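PDB 6JEB: beta-hexosaminidase Amuc_2018 from Akkermansia muciniphila, which hydrolyses terminal, non-reducing N-acetyl-D-hexosamine residues in N-acetyl-beta-D-hexosaminides, including N-acetylglucosamine at the ends of N-glycans and in chitobiose. Local coordinates for residues 260-263 / 264-268; 199-202 / 203-206; 287-290 / 291-295. All blocks are in the same frame, centred on the assembly; numbering follows the deposited sequence.

Contact 1. Residues 260-263 / 264-268; sequences PTEL and WEKCP. With ZN (zinc ion), chain B.
The side chain of E262 runs alongside that of K266, one helical turn on and pointing the same way, with its CG 4.0 Å from K266 CE. Both chains are extended, and their charged ends meet in a salt bridge of 3.1 Å between E262 OE2 and K266 NZ. The ammonium comes to the anti side of that oxygen, 28° out of the carboxylate plane. The other oxygen, OE1, pairs with K222, so the carboxylate is held between two lysines. Replacing E262 with an alanine would probably leave K222 and K266 without this shared counter-charge and set the end of K266 free to swing. On the backbone, E265 N donates to T261 O (2.9 Å), and K266 N donates to E262 O. A water donates to both E262 O and E265 OE1, its oxygen 2.8 Å from E265 OE1. T261 CG2 lies obliquely against the buried W264 indole, 4.0 Å from its CE3, while W264 NE1 is satisfied by V225 O. The helix ends at C267, whose N makes weak bonds to L263 O and W264 O. C267 SG, anti to the backbone N (chi1 173°), binds the zinc ion at 2.3 Å and also caps a backbone N at the start of the next helix, 268-277. A short helix thus delivers C267, the first cysteine of a CxxC pair with C270; C206 and C226 complete the Cys4 zinc site on the family 20 catalytic domain.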
ATOM      1  N   PRO A 260     -10.031 -18.534  -7.660  1.00 18.57           N
ATOM      2  CA  PRO A 260     -10.147 -19.923  -8.116  1.00 19.22           C
ATOM      3  C   PRO A 260     -10.992 -19.972  -9.379  1.00 17.45           C
ATOM      4  O   PRO A 260     -11.916 -19.179  -9.563  1.00 19.52           O
ATOM      5  CB  PRO A 260     -10.859 -20.612  -6.949  1.00 20.16           C
ATOM      6  CG  PRO A 260     -11.687 -19.534  -6.340  1.00 20.15           C
ATOM      7  CD  PRO A 260     -10.854 -18.277  -6.464  1.00 19.61           C
ATOM      8  N   THR A 261     -10.670 -20.914 -10.260  1.00 17.75           N
ATOM      9  CA  THR A 261     -11.234 -20.887 -11.603  1.00 17.60           C
ATOM     10  C   THR A 261     -12.351 -21.902 -11.823  1.00 18.03           C
ATOM     11  O   THR A 261     -12.767 -22.099 -12.969  1.00 19.01           O
ATOM     12  CB  THR A 261     -10.134 -21.063 -12.645  1.00 19.21           C
ATOM     13  OG1 THR A 261      -9.359 -22.215 -12.314  1.00 20.78           O
ATOM     14  CG2 THR A 261      -9.227 -19.830 -12.683  1.00 19.91           C
ATOM     15  N   GLU A 262     -12.863 -22.513 -10.753  1.00 17.67           N
ATOM     16  CA  GLU A 262     -13.930 -23.508 -10.859  1.00 19.07           C
ATOM     17  C   GLU A 262     -15.085 -23.035 -11.740  1.00 18.75           C
ATOM     18  O   GLU A 262     -15.578 -23.786 -12.590  1.00 20.06           O
ATOM     19  CB  GLU A 262     -14.435 -23.846  -9.457  1.00 24.15           C
ATOM     20  CG  GLU A 262     -15.671 -24.716  -9.434  1.00 30.72           C
ATOM     21  CD  GLU A 262     -16.243 -24.871  -8.040  1.00 36.92           C
ATOM     22  OE1 GLU A 262     -15.491 -24.678  -7.062  1.00 38.57           O
ATOM     23  OE2 GLU A 262     -17.448 -25.178  -7.923  1.00 39.87           O
ATOM     24  N   LEU A 263     -15.545 -21.794 -11.546  1.00 17.42           N
ATOM     25  CA  LEU A 263     -16.713 -21.347 -12.303  1.00 17.01           C
ATOM     26  C   LEU A 263     -16.380 -21.052 -13.762  1.00 16.80           C
ATOM     27  O   LEU A 263     -17.236 -21.248 -14.632  1.00 18.39           O
ATOM     28  CB  LEU A 263     -17.404 -20.160 -11.622  1.00 17.27           C
ATOM     29  CG  LEU A 263     -18.005 -20.469 -10.245  1.00 18.06           C
ATOM     30  CD1 LEU A 263     -18.861 -19.304  -9.737  1.00 18.32           C
ATOM     31  CD2 LEU A 263     -18.816 -21.762 -10.275  1.00 19.41           C
ATOM     32  N   TRP A 264     -15.160 -20.576 -14.052  1.00 16.19           N
ATOM     33  CA  TRP A 264     -14.724 -20.485 -15.443  1.00 16.10           C
ATOM     34  C   TRP A 264     -14.705 -21.859 -16.101  1.00 15.66           C
ATOM     35  O   TRP A 264     -15.108 -22.007 -17.264  1.00 18.36           O
ATOM     36  CB  TRP A 264     -13.331 -19.864 -15.530  1.00 15.89           C
ATOM     37  CG  TRP A 264     -13.301 -18.368 -15.480  1.00 15.25           C
ATOM     38  CD1 TRP A 264     -14.369 -17.514 -15.319  1.00 15.34           C
ATOM     39  CD2 TRP A 264     -12.143 -17.537 -15.622  1.00 15.68           C
ATOM     40  NE1 TRP A 264     -13.931 -16.209 -15.335  1.00 15.28           N
ATOM     41  CE2 TRP A 264     -12.571 -16.197 -15.522  1.00 14.76           C
ATOM     42  CE3 TRP A 264     -10.780 -17.800 -15.823  1.00 16.51           C
ATOM     43  CZ2 TRP A 264     -11.687 -15.119 -15.618  1.00 16.03           C
ATOM     44  CZ3 TRP A 264      -9.903 -16.732 -15.917  1.00 16.50           C
ATOM     45  CH2 TRP A 264     -10.358 -15.405 -15.810  1.00 16.17           C
ATOM     46  N   GLU A 265     -14.220 -22.875 -15.381  1.00 17.57           N
ATOM     47  CA  GLU A 265     -14.186 -24.220 -15.949  1.00 19.12           C
ATOM     48  C   GLU A 265     -15.584 -24.685 -16.331  1.00 19.65           C
ATOM     49  O   GLU A 265     -15.771 -25.299 -17.388  1.00 19.97           O
ATOM     50  CB  GLU A 265     -13.545 -25.208 -14.968  1.00 21.37           C
ATOM     51  CG  GLU A 265     -13.196 -26.562 -15.596  1.00 24.43           C
ATOM     52  CD  GLU A 265     -14.404 -27.471 -15.766  1.00 27.63           C
ATOM     53  OE1 GLU A 265     -15.306 -27.432 -14.903  1.00 29.80           O
ATOM     54  OE2 GLU A 265     -14.454 -28.215 -16.771  1.00 29.95           O
ATOM     55  N   LYS A 266     -16.580 -24.385 -15.488  1.00 18.47           N
ATOM     56  CA  LYS A 266     -17.944 -24.862 -15.690  1.00 19.27           C
ATOM     57  C   LYS A 266     -18.767 -23.984 -16.616  1.00 17.18           C
ATOM     58  O   LYS A 266     -19.770 -24.459 -17.163  1.00 19.06           O
ATOM     59  CB  LYS A 266     -18.677 -24.938 -14.347  1.00 20.08           C
ATOM     60  CG  LYS A 266     -18.161 -26.019 -13.429  1.00 24.13           C
ATOM     61  CD  LYS A 266     -18.882 -26.010 -12.099  1.00 28.96           C
ATOM     62  CE  LYS A 266     -18.339 -27.111 -11.196  1.00 36.38           C
ATOM     63  NZ  LYS A 266     -18.988 -27.113  -9.856  1.00 42.00           N
ATOM     64  N   CYS A 267     -18.375 -22.728 -16.798  1.00 15.89           N
ATOM     65  CA  CYS A 267     -19.183 -21.776 -17.551  1.00 15.46           C
ATOM     66  C   CYS A 267     -19.402 -22.255 -18.985  1.00 16.51           C
ATOM     67  O   CYS A 267     -18.429 -22.569 -19.686  1.00 17.15           O
ATOM     68  CB  CYS A 267     -18.481 -20.421 -17.569  1.00 14.83           C
ATOM     69  SG  CYS A 267     -19.280 -19.204 -18.650  1.00 15.55           S
ATOM     70  N   PRO A 268     -20.650 -22.309 -19.465  1.00 16.50           N
ATOM     71  CA  PRO A 268     -20.870 -22.762 -20.845  1.00 17.04           C
ATOM     72  C   PRO A 268     -20.286 -21.823 -21.883  1.00 16.90           C
ATOM     73  O   PRO A 268     -19.908 -22.281 -22.970  1.00 19.08           O
ATOM     74  CB  PRO A 268     -22.402 -22.863 -20.950  1.00 17.77           C
ATOM     75  CG  PRO A 268     -22.905 -21.929 -19.894  1.00 20.59           C
ATOM     76  CD  PRO A 268     -21.914 -22.030 -18.764  1.00 17.92           C
TER
HETATM   77 ZN    ZN B 501     -17.789 -17.448 -18.244  1.00 16.03          ZN
HETATM   78  O   HOH W   1     -14.967 -26.937 -12.217  1.00 48.84           O

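Contact 2. Residues 199-202 / 203-206; sequences AAYP and EFFC. With ZN (zinc ion), chain B.
One face of the F204 ring is covered by Y201 CB, which stands almost over its centre, 3.6 Å from the ring centroid and 13° off the normal, a CH-pi contact. The Y201 ring itself is nearly parallel to that of F204, with planes at 13°, but slid so far along, centroids 5.1 Å apart, that the two barely overlap. At the edge of the Y201 ring, in its plane, lies E203 OE2, 3.5 Å from Y201 CD1, with the carboxylate turned steeply against the ring. F205 receives two carbonyl oxygens at its edge, Y201 O and P202 O; the former is 3.5 Å from F205 CD1. E203 folds back over the chain because its CG sits between backbone N and carbonyl carbon (chi1 61°) and chi2 bends it again. This brings E203 OE1 to 3.3 Å from P202 CD. A water within bonding distance of both E203 OE1 and A200 O can bridge them, though it has more acceptors around it than protons. Two backbone bonds close the 3-10 turn: F204 N to Y201 O at 3.0 Å and F205 N to P202 O. Past the turn, C206 SG binds the zinc ion at 2.3 Å. The turn follows directly on helix 195-200, where H198 stacks on F205 and L197 touches both phenylalanines. F204 packs against helix 230-246 through F235 and V232, while Y201 OH bonds to the backbone N of K143 at the start of helix 143-148.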
ATOM      1  N   ALA A 199     -23.402  -8.442  -6.868  1.00 13.20           N
ATOM      2  CA  ALA A 199     -24.662  -7.974  -6.299  1.00 13.63           C
ATOM      3  C   ALA A 199     -25.295  -6.894  -7.171  1.00 13.72           C
ATOM      4  O   ALA A 199     -26.520  -6.876  -7.361  1.00 14.35           O
ATOM      5  CB  ALA A 199     -24.432  -7.457  -4.878  1.00 12.84           C
ATOM      6  N   ALA A 200     -24.468  -6.005  -7.737  1.00 12.14           N
ATOM      7  CA  ALA A 200     -24.977  -4.916  -8.568  1.00 11.95           C
ATOM      8  C   ALA A 200     -25.256  -5.364  -9.998  1.00 12.89           C
ATOM      9  O   ALA A 200     -26.298  -5.017 -10.569  1.00 14.14           O
ATOM     10  CB  ALA A 200     -23.979  -3.759  -8.573  1.00 12.97           C
ATOM     11  N   TYR A 201     -24.325  -6.111 -10.595  1.00 12.61           N
ATOM     12  CA  TYR A 201     -24.353  -6.449 -12.020  1.00 12.12           C
ATOM     13  C   TYR A 201     -24.108  -7.945 -12.189  1.00 12.94           C
ATOM     14  O   TYR A 201     -23.049  -8.372 -12.673  1.00 14.04           O
ATOM     15  CB  TYR A 201     -23.333  -5.614 -12.804  1.00 11.53           C
ATOM     16  CG  TYR A 201     -23.709  -4.150 -12.839  1.00 11.48           C
ATOM     17  CD1 TYR A 201     -24.763  -3.711 -13.631  1.00 13.48           C
ATOM     18  CD2 TYR A 201     -23.042  -3.209 -12.053  1.00 11.94           C
ATOM     19  CE1 TYR A 201     -25.148  -2.384 -13.652  1.00 14.07           C
ATOM     20  CE2 TYR A 201     -23.419  -1.871 -12.069  1.00 12.94           C
ATOM     21  CZ  TYR A 201     -24.471  -1.467 -12.880  1.00 12.88           C
ATOM     22  OH  TYR A 201     -24.860  -0.149 -12.895  1.00 13.00           O
ATOM     23  N   PRO A 202     -25.080  -8.774 -11.799  1.00 14.05           N
ATOM     24  CA  PRO A 202     -24.901 -10.227 -11.948  1.00 14.33           C
ATOM     25  C   PRO A 202     -24.654 -10.640 -13.383  1.00 14.42           C
ATOM     26  O   PRO A 202     -24.003 -11.668 -13.628  1.00 15.12           O
ATOM     27  CB  PRO A 202     -26.221 -10.796 -11.410  1.00 15.97           C
ATOM     28  CG  PRO A 202     -27.210  -9.667 -11.573  1.00 16.70           C
ATOM     29  CD  PRO A 202     -26.416  -8.428 -11.280  1.00 14.77           C
ATOM     30  N   GLU A 203     -25.139  -9.847 -14.344  1.00 15.41           N
ATOM     31  CA  GLU A 203     -24.954 -10.149 -15.756  1.00 14.44           C
ATOM     32  C   GLU A 203     -23.489 -10.135 -16.189  1.00 14.37           C
ATOM     33  O   GLU A 203     -23.196 -10.586 -17.302  1.00 16.59           O
ATOM     34  CB  GLU A 203     -25.768  -9.174 -16.618  1.00 16.13           C
ATOM     35  CG  GLU A 203     -25.373  -7.694 -16.465  1.00 18.27           C
ATOM     36  CD  GLU A 203     -26.272  -6.924 -15.509  1.00 21.35           C
ATOM     37  OE1 GLU A 203     -26.648  -7.484 -14.459  1.00 22.16           O
ATOM     38  OE2 GLU A 203     -26.615  -5.754 -15.811  1.00 23.54           O
ATOM     39  N   PHE A 204     -22.569  -9.637 -15.358  1.00 14.08           N
ATOM     40  CA  PHE A 204     -21.150  -9.663 -15.707  1.00 13.66           C
ATOM     41  C   PHE A 204     -20.491 -11.007 -15.416  1.00 13.68           C
ATOM     42  O   PHE A 204     -19.299 -11.163 -15.703  1.00 15.43           O
ATOM     43  CB  PHE A 204     -20.365  -8.591 -14.936  1.00 13.27           C
ATOM     44  CG  PHE A 204     -20.738  -7.165 -15.266  1.00 13.68           C
ATOM     45  CD1 PHE A 204     -21.595  -6.848 -16.316  1.00 14.44           C
ATOM     46  CD2 PHE A 204     -20.199  -6.125 -14.512  1.00 13.70           C
ATOM     47  CE1 PHE A 204     -21.918  -5.502 -16.598  1.00 15.14           C
ATOM     48  CE2 PHE A 204     -20.509  -4.787 -14.778  1.00 13.91           C
ATOM     49  CZ  PHE A 204     -21.372  -4.474 -15.822  1.00 14.57           C
ATOM     50  N   PHE A 205     -21.222 -11.976 -14.867  1.00 13.69           N
ATOM     51  CA  PHE A 205     -20.635 -13.185 -14.309  1.00 13.91           C
ATOM     52  C   PHE A 205     -21.111 -14.423 -15.060  1.00 13.64           C
ATOM     53  O   PHE A 205     -22.173 -14.424 -15.689  1.00 15.65           O
ATOM     54  CB  PHE A 205     -20.943 -13.280 -12.808  1.00 13.53           C
ATOM     55  CG  PHE A 205     -20.276 -12.194 -12.016  1.00 13.39           C
ATOM     56  CD1 PHE A 205     -20.790 -10.901 -12.019  1.00 13.34           C
ATOM     57  CD2 PHE A 205     -19.097 -12.445 -11.337  1.00 14.49           C
ATOM     58  CE1 PHE A 205     -20.138  -9.877 -11.334  1.00 13.65           C
ATOM     59  CE2 PHE A 205     -18.445 -11.437 -10.639  1.00 13.67           C
ATOM     60  CZ  PHE A 205     -18.964 -10.149 -10.632  1.00 13.62           C
ATOM     61  N   CYS A 206     -20.302 -15.487 -14.981  1.00 14.32           N
ATOM     62  CA  CYS A 206     -20.619 -16.727 -15.688  1.00 15.07           C
ATOM     63  C   CYS A 206     -21.960 -17.297 -15.243  1.00 16.06           C
ATOM     64  O   CYS A 206     -22.722 -17.833 -16.061  1.00 17.66           O
ATOM     65  CB  CYS A 206     -19.523 -17.765 -15.443  1.00 14.81           C
ATOM     66  SG  CYS A 206     -17.854 -17.249 -15.909  1.00 15.82           S
TER
HETATM   67 ZN    ZN B 501     -17.789 -17.448 -18.244  1.00 16.03          ZN
HETATM   68  O   HOH W   2     -27.922  -5.315 -12.879  1.00 18.15           O

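Contact 3. Residues 287-290 / 291-295; sequences KAFF and AKTAA
Helix 282-299, which precedes barrel strand 303-307 in the catalytic domain, carries this contact as a regular alpha-helical turn to which one side-chain bond is added. T293 OG1 donates to F289 O at 2.8 Å, and T293 N donates to the same oxygen at 3.0 Å. The two donors approach from opposite faces of the carbonyl plane, the hydroxyl tilted 35° from it. With OG1 beside its own backbone N (chi1 -51°), the hydroxyl turns back along the helix to the carbonyl four residues earlier. T293 OG1 also stands 4.0 Å above the F289 ring plane, over its centre, and the ring and T293 cross at a slant. Around them the i to i+4 backbone bonds continue, with A291 N bonded to K287 O (2.9 Å) and A294 N to F290 O (2.8 Å). Both F289 and T293 touch W233 of helix 230-246; F290 meets the ring of F306 on the neighbouring strand. K292 makes a cation-pi contact with W233, and K287 NZ bonds to G313 O. Chemically, a buried threonine hydroxyl donates its hydrogen bond within its own helix, so it can lie among aromatic rings while F289 O gains a second donor.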
ATOM      1  N   LYS A 287      -4.306 -15.875 -18.128  1.00 18.40           N
ATOM      2  CA  LYS A 287      -3.290 -15.103 -18.840  1.00 19.46           C
ATOM      3  C   LYS A 287      -3.918 -14.238 -19.928  1.00 19.28           C
ATOM      4  O   LYS A 287      -3.591 -13.053 -20.063  1.00 19.36           O
ATOM      5  CB  LYS A 287      -2.239 -16.046 -19.431  1.00 20.47           C
ATOM      6  CG  LYS A 287      -1.123 -15.346 -20.178  1.00 22.36           C
ATOM      7  CD  LYS A 287      -0.150 -16.357 -20.770  1.00 24.40           C
ATOM      8  CE  LYS A 287       1.020 -15.659 -21.446  1.00 28.03           C
ATOM      9  NZ  LYS A 287       1.856 -14.895 -20.464  1.00 30.85           N
ATOM     10  N   ALA A 288      -4.836 -14.813 -20.707  1.00 19.30           N
ATOM     11  CA  ALA A 288      -5.485 -14.059 -21.778  1.00 19.81           C
ATOM     12  C   ALA A 288      -6.366 -12.949 -21.218  1.00 18.65           C
ATOM     13  O   ALA A 288      -6.450 -11.862 -21.802  1.00 18.83           O
ATOM     14  CB  ALA A 288      -6.316 -15.001 -22.645  1.00 20.47           C
ATOM     15  N   PHE A 289      -7.032 -13.210 -20.089  1.00 17.82           N
ATOM     16  CA  PHE A 289      -7.858 -12.191 -19.454  1.00 17.34           C
ATOM     17  C   PHE A 289      -7.016 -10.989 -19.043  1.00 16.27           C
ATOM     18  O   PHE A 289      -7.376  -9.837 -19.315  1.00 16.91           O
ATOM     19  CB  PHE A 289      -8.578 -12.794 -18.242  1.00 17.15           C
ATOM     20  CG  PHE A 289      -9.323 -11.781 -17.418  1.00 16.25           C
ATOM     21  CD1 PHE A 289     -10.526 -11.260 -17.866  1.00 17.59           C
ATOM     22  CD2 PHE A 289      -8.814 -11.334 -16.202  1.00 16.53           C
ATOM     23  CE1 PHE A 289     -11.211 -10.306 -17.113  1.00 17.95           C
ATOM     24  CE2 PHE A 289      -9.496 -10.383 -15.448  1.00 16.93           C
ATOM     25  CZ  PHE A 289     -10.699  -9.872 -15.904  1.00 16.89           C
ATOM     26  N   PHE A 290      -5.883 -11.239 -18.385  1.00 16.81           N
ATOM     27  CA  PHE A 290      -5.014 -10.140 -17.983  1.00 16.27           C
ATOM     28  C   PHE A 290      -4.420  -9.423 -19.191  1.00 18.43           C
ATOM     29  O   PHE A 290      -4.255  -8.196 -19.165  1.00 19.04           O
ATOM     30  CB  PHE A 290      -3.911 -10.652 -17.058  1.00 18.26           C
ATOM     31  CG  PHE A 290      -4.378 -10.958 -15.665  1.00 17.69           C
ATOM     32  CD1 PHE A 290      -5.442 -10.270 -15.102  1.00 19.95           C
ATOM     33  CD2 PHE A 290      -3.730 -11.923 -14.908  1.00 19.24           C
ATOM     34  CE1 PHE A 290      -5.859 -10.543 -13.801  1.00 21.57           C
ATOM     35  CE2 PHE A 290      -4.139 -12.199 -13.606  1.00 20.90           C
ATOM     36  CZ  PHE A 290      -5.207 -11.512 -13.056  1.00 20.07           C
ATOM     37  N   ALA A 291      -4.084 -10.164 -20.252  1.00 18.93           N
ATOM     38  CA  ALA A 291      -3.523  -9.529 -21.444  1.00 18.77           C
ATOM     39  C   ALA A 291      -4.543  -8.614 -22.110  1.00 19.65           C
ATOM     40  O   ALA A 291      -4.202  -7.515 -22.564  1.00 19.26           O
ATOM     41  CB  ALA A 291      -3.018 -10.586 -22.430  1.00 19.85           C
ATOM     42  N   LYS A 292      -5.802  -9.049 -22.176  1.00 18.55           N
ATOM     43  CA  LYS A 292      -6.839  -8.204 -22.751  1.00 19.94           C
ATOM     44  C   LYS A 292      -7.070  -6.970 -21.890  1.00 18.69           C
ATOM     45  O   LYS A 292      -7.250  -5.863 -22.412  1.00 20.26           O
ATOM     46  CB  LYS A 292      -8.125  -9.014 -22.919  1.00 20.90           C
ATOM     47  CG  LYS A 292      -9.233  -8.308 -23.677  1.00 22.39           C
ATOM     48  CD  LYS A 292     -10.282  -9.315 -24.101  1.00 24.58           C
ATOM     49  CE  LYS A 292     -11.444  -8.661 -24.816  1.00 26.78           C
ATOM     50  NZ  LYS A 292     -12.356  -9.691 -25.400  1.00 30.56           N
ATOM     51  N   THR A 293      -7.046  -7.134 -20.565  1.00 18.13           N
ATOM     52  CA  THR A 293      -7.199  -5.983 -19.679  1.00 17.14           C
ATOM     53  C   THR A 293      -6.022  -5.027 -19.825  1.00 18.26           C
ATOM     54  O   THR A 293      -6.206  -3.803 -19.875  1.00 19.56           O
ATOM     55  CB  THR A 293      -7.343  -6.466 -18.234  1.00 16.76           C
ATOM     56  OG1 THR A 293      -8.369  -7.467 -18.169  1.00 18.12           O
ATOM     57  CG2 THR A 293      -7.734  -5.321 -17.322  1.00 18.26           C
ATOM     58  N   ALA A 294      -4.807  -5.568 -19.922  1.00 17.34           N
ATOM     59  CA  ALA A 294      -3.630  -4.723 -20.106  1.00 18.00           C
ATOM     60  C   ALA A 294      -3.694  -3.956 -21.422  1.00 19.37           C
ATOM     61  O   ALA A 294      -3.236  -2.809 -21.503  1.00 20.88           O
ATOM     62  CB  ALA A 294      -2.359  -5.572 -20.037  1.00 18.99           C
ATOM     63  N   ALA A 295      -4.255  -4.573 -22.469  1.00 20.10           N
ATOM     64  CA  ALA A 295      -4.401  -3.865 -23.738  1.00 21.19           C
ATOM     65  C   ALA A 295      -5.367  -2.695 -23.605  1.00 22.91           C
ATOM     66  O   ALA A 295      -5.135  -1.625 -24.181  1.00 24.09           O
ATOM     67  CB  ALA A 295      -4.858  -4.825 -24.835  1.00 22.41           C
TER

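The zinc ion joins contacts 1 and 2: C267 from one and C206 from the other share it, with C267 SG 3.5 Å from C206 CB. W264 of contact 1 adds a second touch, its CD1 lying 3.5 Å from C206 SG. The same indole also reaches contact 3, where W264 CH2 is 4.0 Å from F289 CB. Contacts 2 and 3 do not touch; their nearest atoms are about 8 Å apart. Contact 3 lies near both the metal and the catalytic pocket: the side chain of F289 is about 10 Å from the zinc ion, that of F290 about 8 Å from the side chain of substrate-binding D257 and about 11 Å from the bound acetamide.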